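Local coordinates for protein aminoacyl-tRNA synthetase (Cryptosporidium parvum, PDB 5F9Z) that probably joins proline to its cognate tRNA at the expense of ATP, as a class II prolyl-tRNA synthetase, and here binds halofuginone and an ATP analogue, at residues A[52-57]-A[291-296]; A[60-65]-A[278-283]; A[194-199]-A[207-212]. All coordinates share one frame; numbering follows the deposited sequence.

In the fold
All three contacts are largely buried, and none has a hydrogen bond between its two segments. Contact 2 is the most central, and all its touching residues are buried. Trp54 in contact 1 and Lys209 in contact 3 are partly exposed. Contacts 1 and 2 both use helix 53-71, one near its start and one further along. Contact 2 touches both others. Contact 3 packs helix 181-202 on strand 208-211; in sequence it is nested inside contact 2, which is nested inside contact 1. Contact 1 pairs an indole with leucines of a connecting loop. Contact 2 is aliphatic, but its second segment also reaches the nucleotide. Contact 3 combines branched, aromatic and lysine methylene groups.

Contact 1 (A[52-57]-A[291-296]); sequences RPWSYF and KGLVLP
The start of helix 53-71 meets the connecting segment 291-296 through one indole: Trp54 rests against Leu293 and Leu295. The segment leads from helix 278-287 toward strand 304-308, the first in sequence of the five-stranded sheet that follows, though not at its edge. Trp54 offers its pyrrole side. Its CD1 lies 3.9 Å from Leu293 CD1, and Trp54 NE1 is equally far, 3.9 Å, from the same Leu293 CD1. That methyl sits at the ring edge, near the indole plane. Leu295 CD1 is the second methyl, 3.9 Å from Trp54 NE1, and it approaches obliquely. The indole and the Leu293 side chain point opposite ways as they pass. In Trp54, CG stands opposite the backbone N (chi1 -158°), which carries the ring off the helix toward the loop. Both leucines hold CD1 fully extended from CA, so this methyl is the part that reaches the indole. Trp54 NE1 also has a polar partner beside the leucines: it is hydrogen-bonded to Lys357 O. The Lys357 side chain makes a cation-pi contact with the ring. The neighbouring Val356 is joined to Leu293 by a backbone hydrogen bond, so the end of helix 347-356 and the residue after it engage both sides of the contact. The helix starts just before the indole. Arg52 occupies the N-cap position, and its carbonyl O takes up Tyr56 N at 2.8 Å and Ser55 N at 3.0 Å. In the loop the side chains alternate. Leu293 and Leu295 face the helix, while Val294 between them packs on Leu408. This connector links the class II catalytic core to the anticodon-binding domain, with one side on helix 53-71 and the other on helix 393-417.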
loop_
_atom_site.group_PDB
_atom_site.type_symbol
_atom_site.label_atom_id
_atom_site.label_comp_id
_atom_site.label_asym_id
_atom_site.label_seq_id
_atom_site.Cartn_x
_atom_site.Cartn_y
_atom_site.Cartn_z
ATOM N N ARG A 52 -5.764 -7.526 13.251
ATOM C CA ARG A 52 -6.464 -6.983 14.400
ATOM C C ARG A 52 -7.114 -5.648 14.033
ATOM O O ARG A 52 -6.741 -5.020 13.039
ATOM C CB ARG A 52 -5.500 -6.820 15.573
ATOM C CG ARG A 52 -4.891 -8.132 16.043
ATOM C CD ARG A 52 -4.070 -7.955 17.310
ATOM N NE ARG A 52 -4.903 -7.665 18.472
ATOM C CZ ARG A 52 -4.444 -7.579 19.717
ATOM N NH1 ARG A 52 -3.153 -7.761 19.962
ATOM N NH2 ARG A 52 -5.273 -7.309 20.715
ATOM N N PRO A 53 -8.108 -5.203 14.813
ATOM C CA PRO A 53 -8.846 -3.980 14.442
ATOM C C PRO A 53 -7.975 -2.762 14.182
ATOM O O PRO A 53 -8.347 -1.920 13.354
ATOM C CB PRO A 53 -9.766 -3.761 15.649
ATOM C CG PRO A 53 -10.008 -5.126 16.176
ATOM C CD PRO A 53 -8.720 -5.878 15.972
ATOM N N TRP A 54 -6.829 -2.634 14.856
ATOM C CA TRP A 54 -6.004 -1.446 14.669
ATOM C C TRP A 54 -5.420 -1.378 13.263
ATOM O O TRP A 54 -5.227 -0.281 12.727
ATOM C CB TRP A 54 -4.888 -1.406 15.712
ATOM C CG TRP A 54 -4.348 -0.030 15.942
ATOM C CD1 TRP A 54 -3.176 0.483 15.466
ATOM C CD2 TRP A 54 -4.967 1.017 16.699
ATOM N NE1 TRP A 54 -3.024 1.783 15.885
ATOM C CE2 TRP A 54 -4.111 2.135 16.643
ATOM C CE3 TRP A 54 -6.160 1.117 17.421
ATOM C CZ2 TRP A 54 -4.411 3.338 17.281
ATOM C CZ3 TRP A 54 -6.456 2.311 18.054
ATOM C CH2 TRP A 54 -5.585 3.405 17.979
ATOM N N SER A 55 -5.135 -2.528 12.652
ATOM C CA SER A 55 -4.681 -2.552 11.267
ATOM C C SER A 55 -5.836 -2.716 10.289
ATOM O O SER A 55 -5.805 -2.141 9.195
ATOM C CB SER A 55 -3.664 -3.678 11.058
ATOM O OG SER A 55 -4.263 -4.949 11.243
ATOM N N TYR A 56 -6.862 -3.486 10.663
ATOM C CA TYR A 56 -7.979 -3.709 9.752
ATOM C C TYR A 56 -8.785 -2.435 9.525
ATOM O O TYR A 56 -9.434 -2.294 8.483
ATOM C CB TYR A 56 -8.883 -4.822 10.279
ATOM C CG TYR A 56 -9.931 -5.252 9.280
ATOM C CD1 TYR A 56 -9.580 -5.978 8.148
ATOM C CD2 TYR A 56 -11.269 -4.928 9.463
ATOM C CE1 TYR A 56 -10.531 -6.371 7.226
ATOM C CE2 TYR A 56 -12.229 -5.319 8.547
ATOM C CZ TYR A 56 -11.852 -6.039 7.430
ATOM O OH TYR A 56 -12.800 -6.431 6.515
ATOM N N PHE A 57 -8.763 -1.507 10.486
ATOM C CA PHE A 57 -9.375 -0.201 10.261
ATOM C C PHE A 57 -8.729 0.505 9.076
ATOM O O PHE A 57 -9.420 1.141 8.271
ATOM C CB PHE A 57 -9.260 0.661 11.522
ATOM C CG PHE A 57 -9.754 2.074 11.343
ATOM C CD1 PHE A 57 -8.912 3.067 10.860
ATOM C CD2 PHE A 57 -11.057 2.412 11.668
ATOM C CE1 PHE A 57 -9.364 4.362 10.693
ATOM C CE2 PHE A 57 -11.513 3.708 11.509
ATOM C CZ PHE A 57 -10.665 4.684 11.021
ATOM N N LYS A 291 9.875 4.686 18.192
ATOM C CA LYS A 291 8.825 4.641 19.200
ATOM C C LYS A 291 7.670 3.734 18.805
ATOM O O LYS A 291 6.865 3.366 19.668
ATOM C CB LYS A 291 8.281 6.046 19.473
ATOM C CG LYS A 291 9.314 7.029 19.975
ATOM C CD LYS A 291 8.678 8.378 20.245
ATOM C CE LYS A 291 9.704 9.379 20.727
ATOM N NZ LYS A 291 9.068 10.668 21.103
ATOM N N GLY A 292 7.569 3.372 17.529
ATOM C CA GLY A 292 6.491 2.526 17.062
ATOM C C GLY A 292 5.830 3.057 15.809
ATOM O O GLY A 292 6.493 3.645 14.949
ATOM N N LEU A 293 4.520 2.860 15.699
ATOM C CA LEU A 293 3.788 3.310 14.526
ATOM C C LEU A 293 3.789 4.830 14.421
ATOM O O LEU A 293 3.793 5.549 15.423
ATOM C CB LEU A 293 2.342 2.815 14.570
ATOM C CG LEU A 293 2.033 1.359 14.239
ATOM C CD1 LEU A 293 0.554 1.108 14.449
ATOM C CD2 LEU A 293 2.428 1.041 12.808
ATOM N N VAL A 294 3.791 5.310 13.182
ATOM C CA VAL A 294 3.465 6.692 12.856
ATOM C C VAL A 294 2.432 6.621 11.743
ATOM O O VAL A 294 2.754 6.231 10.615
ATOM C CB VAL A 294 4.689 7.508 12.421
ATOM C CG1 VAL A 294 4.257 8.880 11.932
ATOM C CG2 VAL A 294 5.676 7.640 13.571
ATOM N N LEU A 295 1.196 6.972 12.058
ATOM C CA LEU A 295 0.150 6.781 11.073
ATOM C C LEU A 295 -0.304 8.115 10.497
ATOM O O LEU A 295 -0.396 9.107 11.229
ATOM C CB LEU A 295 -1.054 6.061 11.691
ATOM C CG LEU A 295 -0.746 4.693 12.302
ATOM C CD1 LEU A 295 -1.959 4.135 13.023
ATOM C CD2 LEU A 295 -0.266 3.727 11.229
ATOM N N PRO A 296 -0.572 8.174 9.196
ATOM C CA PRO A 296 -1.186 9.369 8.621
ATOM C C PRO A 296 -2.543 9.618 9.251
ATOM O O PRO A 296 -3.298 8.668 9.506
ATOM C CB PRO A 296 -1.316 9.020 7.130
ATOM C CG PRO A 296 -0.298 7.956 6.899
ATOM C CD PRO A 296 -0.245 7.169 8.171
#

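Contact 2 (A[60-65]-A[278-283]); sequences ETIQSV and RAIGVM. With ANP (phosphoaminophosphonic acid-adenylate ester), chain D.
Ile62 of helix 53-71 reaches helix 278-287 through a single methyl, and the apolar contact is small. Ile62 CD1 lies 4.1 Å from Ile280 CG1 and 4.2 Å from Ala279 CB. The chain of Ile62 is extended (chi2 175°), which brings CD1 to the front. It crosses the Ile280 side chain obliquely and meets the short Ala279 methyl beside it. The backbones stay well apart, with 8.8 Å between Ile62 CA and Ala279 CA. No hydrogen bond joins the two segments. Within the helices, i to i+4 bonds such as Met283 N to Ala279 O, 3.0 Å, and Ser64 N to Glu60 O continue the regular pattern. The polar chemistry belongs to Arg278 and the nucleotide analogue. One face of the guanidinium lies against the ribose. ANP C2' stands over that face, 3.3 Å from the plane and nearer its margin than its centre. Arg278 NH1 approaches ANP O2' to 3.2 Å. A bend at chi3 (-69°) turns the group into this position. Its NE is hydrogen-bonded to Ile164 O and its NH1 to Gln239 O, which probably fixes the rotation of the plane. The sequence and its place at the ATP site are consistent with class II motif 3, a strand followed by a helix, with the arginine at the junction, beside the nucleotide. Helix 181-202 packs on both partners, Leu202 on Ile62 and Tyr199 on Ala279. Ile280 also packs on Ile58 and Trp59 one turn back along helix 53-71, and Val282 faces Val238 of strand 236-247.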
loop_
_atom_site.group_PDB
_atom_site.type_symbol
_atom_site.label_atom_id
_atom_site.label_comp_id
_atom_site.label_asym_id
_atom_site.label_seq_id
_atom_site.Cartn_x
_atom_site.Cartn_y
_atom_site.Cartn_z
ATOM N N GLU A 60 -10.047 -0.949 5.964
ATOM C CA GLU A 60 -11.415 -0.480 5.765
ATOM C C GLU A 60 -11.435 0.956 5.260
ATOM O O GLU A 60 -12.300 1.328 4.460
ATOM C CB GLU A 60 -12.210 -0.601 7.065
ATOM C CG GLU A 60 -12.546 -2.026 7.452
ATOM C CD GLU A 60 -13.396 -2.104 8.705
ATOM O OE1 GLU A 60 -13.094 -1.380 9.678
ATOM O OE2 GLU A 60 -14.372 -2.883 8.712
ATOM N N THR A 61 -10.489 1.778 5.720
ATOM C CA THR A 61 -10.385 3.144 5.217
ATOM C C THR A 61 -9.893 3.153 3.775
ATOM O O THR A 61 -10.438 3.871 2.928
ATOM C CB THR A 61 -9.455 3.964 6.111
ATOM O OG1 THR A 61 -9.911 3.893 7.466
ATOM C CG2 THR A 61 -9.433 5.419 5.666
ATOM N N ILE A 62 -8.861 2.359 3.480
ATOM C CA ILE A 62 -8.401 2.213 2.101
ATOM C C ILE A 62 -9.529 1.698 1.219
ATOM O O ILE A 62 -9.738 2.185 0.101
ATOM C CB ILE A 62 -7.172 1.285 2.042
ATOM C CG1 ILE A 62 -5.965 1.941 2.717
ATOM C CG2 ILE A 62 -6.846 0.916 0.601
ATOM C CD1 ILE A 62 -4.756 1.035 2.811
ATOM N N GLN A 63 -10.280 0.711 1.713
ATOM C CA GLN A 63 -11.394 0.173 0.940
ATOM C C GLN A 63 -12.489 1.215 0.745
ATOM O O GLN A 63 -13.023 1.358 -0.359
ATOM C CB GLN A 63 -11.953 -1.074 1.624
ATOM C CG GLN A 63 -13.169 -1.666 0.934
ATOM C CD GLN A 63 -13.589 -2.995 1.530
ATOM O OE1 GLN A 63 -12.887 -3.561 2.369
ATOM N NE2 GLN A 63 -14.739 -3.501 1.097
ATOM N N SER A 64 -12.827 1.958 1.802
ATOM C CA SER A 64 -13.889 2.953 1.698
ATOM C C SER A 64 -13.522 4.064 0.721
ATOM O O SER A 64 -14.351 4.480 -0.097
ATOM C CB SER A 64 -14.195 3.538 3.077
ATOM O OG SER A 64 -15.032 4.674 2.971
ATOM N N VAL A 65 -12.284 4.556 0.791
ATOM C CA VAL A 65 -11.882 5.671 -0.060
ATOM C C VAL A 65 -11.770 5.227 -1.512
ATOM O O VAL A 65 -12.229 5.924 -2.425
ATOM C CB VAL A 65 -10.567 6.285 0.452
ATOM C CG1 VAL A 65 -10.027 7.302 -0.542
ATOM C CG2 VAL A 65 -10.782 6.931 1.815
ATOM N N ARG A 278 -0.885 -5.059 1.186
ATOM C CA ARG A 278 0.515 -4.644 1.166
ATOM C C ARG A 278 0.661 -3.144 1.393
ATOM O O ARG A 278 1.653 -2.698 1.983
ATOM C CB ARG A 278 1.150 -5.049 -0.167
ATOM C CG ARG A 278 2.477 -4.382 -0.476
ATOM C CD ARG A 278 2.994 -4.797 -1.842
ATOM N NE ARG A 278 3.396 -6.201 -1.875
ATOM C CZ ARG A 278 4.083 -6.756 -2.868
ATOM N NH1 ARG A 278 4.448 -6.024 -3.912
ATOM N NH2 ARG A 278 4.408 -8.041 -2.817
ATOM N N ALA A 279 -0.320 -2.355 0.942
ATOM C CA ALA A 279 -0.264 -0.907 1.119
ATOM C C ALA A 279 -0.093 -0.532 2.585
ATOM O O ALA A 279 0.591 0.446 2.907
ATOM C CB ALA A 279 -1.526 -0.262 0.549
ATOM N N ILE A 280 -0.707 -1.299 3.487
ATOM C CA ILE A 280 -0.572 -1.020 4.914
ATOM C C ILE A 280 0.871 -1.218 5.356
ATOM O O ILE A 280 1.440 -0.385 6.072
ATOM C CB ILE A 280 -1.541 -1.898 5.724
ATOM C CG1 ILE A 280 -2.976 -1.698 5.232
ATOM C CG2 ILE A 280 -1.430 -1.582 7.209
ATOM C CD1 ILE A 280 -3.998 -2.538 5.966
ATOM N N GLY A 281 1.490 -2.320 4.926
ATOM C CA GLY A 281 2.865 -2.585 5.315
ATOM C C GLY A 281 3.837 -1.548 4.788
ATOM O O GLY A 281 4.738 -1.106 5.507
ATOM N N VAL A 282 3.670 -1.145 3.526
ATOM C CA VAL A 282 4.528 -0.109 2.955
ATOM C C VAL A 282 4.364 1.195 3.724
ATOM O O VAL A 282 5.341 1.913 3.976
ATOM C CB VAL A 282 4.221 0.074 1.457
ATOM C CG1 VAL A 282 5.150 1.115 0.846
ATOM C CG2 VAL A 282 4.340 -1.252 0.722
ATOM N N MET A 283 3.130 1.517 4.117
ATOM C CA MET A 283 2.888 2.730 4.890
ATOM C C MET A 283 3.525 2.642 6.272
ATOM O O MET A 283 4.069 3.633 6.773
ATOM C CB MET A 283 1.383 2.984 4.993
ATOM C CG MET A 283 0.988 4.187 5.836
ATOM S SD MET A 283 0.739 3.772 7.573
ATOM C CE MET A 283 -0.493 2.481 7.436
HETATM P PG ANP D . 4.870 -10.672 -7.386
HETATM O O1G ANP D . 5.874 -11.283 -8.311
HETATM O O2G ANP D . 5.625 -9.839 -6.282
HETATM O O3G ANP D . 4.029 -11.812 -6.684
HETATM P PB ANP D . 2.372 -10.333 -8.637
HETATM O O1B ANP D . 2.210 -10.433 -10.181
HETATM O O2B ANP D . 2.268 -11.699 -8.040
HETATM N N3B ANP D . 3.855 -9.637 -8.266
HETATM P PA ANP D . -0.181 -9.317 -8.707
HETATM O O1A ANP D . -0.751 -10.658 -8.957
HETATM O O2A ANP D . -0.037 -8.450 -9.961
HETATM O O3A ANP D . 1.260 -9.416 -8.044
HETATM O "O5'" ANP D . -1.084 -8.604 -7.616
HETATM C "C5'" ANP D . -1.356 -7.186 -7.664
HETATM C "C4'" ANP D . -0.574 -6.497 -6.575
HETATM O "O4'" ANP D . -0.790 -7.185 -5.330
HETATM C "C3'" ANP D . 0.938 -6.490 -6.762
HETATM O "O3'" ANP D . 1.339 -5.373 -7.546
HETATM C "C2'" ANP D . 1.454 -6.384 -5.323
HETATM O "O2'" ANP D . 1.568 -5.028 -4.907
HETATM C "C1'" ANP D . 0.366 -7.104 -4.515
HETATM N N9 ANP D . 0.719 -8.456 -4.094
HETATM C C8 ANP D . 1.184 -9.475 -4.885
HETATM N N7 ANP D . 1.411 -10.593 -4.237
HETATM C C5 ANP D . 1.063 -10.290 -2.929
HETATM C C6 ANP D . 1.073 -11.054 -1.745
HETATM N N6 ANP D . 1.462 -12.329 -1.686
HETATM N N1 ANP D . 0.664 -10.449 -0.606
HETATM C C2 ANP D . 0.274 -9.172 -0.659
HETATM N N3 ANP D . 0.223 -8.356 -1.714
HETATM C C4 ANP D . 0.632 -8.979 -2.826
#

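Contact 3 (A[194-199]-A[207-212]); sequences EYASIY and VVKGTK
The side chains of Tyr199 and Val207 lie nearly perpendicular where helix 181-202 meets the start of strand 208-211. Val207 spreads its two methyls over different helix residues. CG1 goes to the tyrosine, 3.8 Å from Tyr199 CB, and meets the ring obliquely, 3.9 Å from Tyr199 CG. CG2 takes the other branch and lies 4.0 Å from Ala196 CA. The tyrosine touches with CB and the near part of the ring, CG and CD2, while the OH end leads away. There it makes a weak hydrogen bond with Ala240 O. Ala196, one turn earlier, presents its methyl to Lys209. Here the partners are the lysine methylenes, with Ala196 CB 3.8 Å from Lys209 CD and 3.9 Å from Lys209 CG. The lysine chain runs across the helix, laying CG and CD on this methyl. A bend at chi3 (-73°) sends NZ on toward Asn193, where it is hydrogen-bonded to OD1. The backbone N of Val207 is bonded to Glu200 OE1. Strand 208-211 itself pairs with strands 223-231 and 475-480. Between the two segments the contact is therefore apolar, with the lysine contributing as a hydrocarbon. The polar ties, Val207 N to Glu200 and Lys209 NZ to Asn193, go to helix residues just outside them.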
loop_
_atom_site.group_PDB
_atom_site.type_symbol
_atom_site.label_atom_id
_atom_site.label_comp_id
_atom_site.label_asym_id
_atom_site.label_seq_id
_atom_site.Cartn_x
_atom_site.Cartn_y
_atom_site.Cartn_z
ATOM N N GLU A 194 -5.522 6.774 -9.409
ATOM C CA GLU A 194 -6.223 6.566 -8.146
ATOM C C GLU A 194 -5.391 5.717 -7.192
ATOM O O GLU A 194 -5.396 5.954 -5.978
ATOM C CB GLU A 194 -7.586 5.918 -8.394
ATOM C CG GLU A 194 -8.521 6.723 -9.292
ATOM C CD GLU A 194 -9.100 7.957 -8.614
ATOM O OE1 GLU A 194 -8.687 8.283 -7.481
ATOM O OE2 GLU A 194 -9.980 8.604 -9.220
ATOM N N TYR A 195 -4.677 4.721 -7.721
ATOM C CA TYR A 195 -3.750 3.954 -6.895
ATOM C C TYR A 195 -2.661 4.856 -6.323
ATOM O O TYR A 195 -2.349 4.792 -5.128
ATOM C CB TYR A 195 -3.133 2.818 -7.711
ATOM C CG TYR A 195 -4.027 1.611 -7.876
ATOM C CD1 TYR A 195 -5.026 1.332 -6.954
ATOM C CD2 TYR A 195 -3.868 0.748 -8.951
ATOM C CE1 TYR A 195 -5.841 0.228 -7.099
ATOM C CE2 TYR A 195 -4.678 -0.361 -9.104
ATOM C CZ TYR A 195 -5.665 -0.615 -8.176
ATOM O OH TYR A 195 -6.478 -1.715 -8.323
ATOM N N ALA A 196 -2.073 5.708 -7.168
ATOM C CA ALA A 196 -1.083 6.664 -6.684
ATOM C C ALA A 196 -1.689 7.631 -5.677
ATOM O O ALA A 196 -1.002 8.072 -4.748
ATOM C CB ALA A 196 -0.472 7.430 -7.856
ATOM N N SER A 197 -2.970 7.971 -5.840
ATOM C CA SER A 197 -3.632 8.842 -4.875
ATOM C C SER A 197 -3.829 8.136 -3.540
ATOM O O SER A 197 -3.693 8.755 -2.479
ATOM C CB SER A 197 -4.972 9.322 -5.433
ATOM O OG SER A 197 -5.682 10.081 -4.470
ATOM N N ILE A 198 -4.153 6.840 -3.572
ATOM C CA ILE A 198 -4.338 6.087 -2.334
ATOM C C ILE A 198 -3.058 6.097 -1.507
ATOM O O ILE A 198 -3.089 6.306 -0.288
ATOM C CB ILE A 198 -4.801 4.650 -2.647
ATOM C CG1 ILE A 198 -6.251 4.647 -3.135
ATOM C CG2 ILE A 198 -4.648 3.756 -1.425
ATOM C CD1 ILE A 198 -7.247 5.121 -2.098
ATOM N N TYR A 199 -1.912 5.887 -2.156
ATOM C CA TYR A 199 -0.654 5.831 -1.419
ATOM C C TYR A 199 -0.202 7.216 -0.967
ATOM O O TYR A 199 0.248 7.384 0.172
ATOM C CB TYR A 199 0.424 5.168 -2.274
ATOM C CG TYR A 199 0.421 3.659 -2.195
ATOM C CD1 TYR A 199 -0.474 2.907 -2.943
ATOM C CD2 TYR A 199 1.315 2.987 -1.372
ATOM C CE1 TYR A 199 -0.480 1.528 -2.873
ATOM C CE2 TYR A 199 1.317 1.608 -1.295
ATOM C CZ TYR A 199 0.417 0.883 -2.046
ATOM O OH TYR A 199 0.418 -0.492 -1.978
ATOM N N VAL A 207 5.102 7.145 -4.268
ATOM C CA VAL A 207 5.247 6.081 -5.252
ATOM C C VAL A 207 5.615 6.707 -6.590
ATOM O O VAL A 207 5.397 7.897 -6.828
ATOM C CB VAL A 207 3.970 5.221 -5.395
ATOM C CG1 VAL A 207 3.690 4.455 -4.109
ATOM C CG2 VAL A 207 2.782 6.091 -5.776
ATOM N N VAL A 208 6.182 5.885 -7.468
ATOM C CA VAL A 208 6.615 6.315 -8.792
ATOM C C VAL A 208 5.720 5.645 -9.825
ATOM O O VAL A 208 5.719 4.415 -9.953
ATOM C CB VAL A 208 8.094 5.980 -9.043
ATOM C CG1 VAL A 208 8.494 6.373 -10.457
ATOM C CG2 VAL A 208 8.975 6.681 -8.023
ATOM N N LYS A 209 4.957 6.453 -10.557
ATOM C CA LYS A 209 4.124 5.937 -11.632
ATOM C C LYS A 209 4.977 5.640 -12.857
ATOM O O LYS A 209 5.857 6.423 -13.225
ATOM C CB LYS A 209 3.022 6.936 -11.987
ATOM C CG LYS A 209 1.973 7.103 -10.900
ATOM C CD LYS A 209 0.831 8.005 -11.336
ATOM C CE LYS A 209 1.262 9.459 -11.396
ATOM N NZ LYS A 209 0.087 10.372 -11.464
ATOM N N GLY A 210 4.717 4.498 -13.483
ATOM C CA GLY A 210 5.492 4.120 -14.650
ATOM C C GLY A 210 4.910 2.896 -15.318
ATOM O O GLY A 210 3.855 2.387 -14.933
ATOM N N THR A 211 5.627 2.428 -16.336
ATOM C CA THR A 211 5.236 1.264 -17.116
ATOM C C THR A 211 6.252 0.148 -16.914
ATOM O O THR A 211 7.463 0.388 -16.937
ATOM C CB THR A 211 5.131 1.610 -18.605
ATOM O OG1 THR A 211 4.221 2.703 -18.782
ATOM C CG2 THR A 211 4.636 0.412 -19.403
ATOM N N LYS A 212 5.754 -1.067 -16.708
ATOM C CA LYS A 212 6.632 -2.222 -16.607
ATOM C C LYS A 212 7.293 -2.506 -17.950
ATOM O O LYS A 212 6.725 -2.248 -19.015
ATOM C CB LYS A 212 5.854 -3.455 -16.146
ATOM C CG LYS A 212 5.377 -3.399 -14.707
ATOM C CD LYS A 212 6.545 -3.409 -13.739
ATOM C CE LYS A 212 6.060 -3.470 -12.302
ATOM N NZ LYS A 212 7.183 -3.403 -11.331
#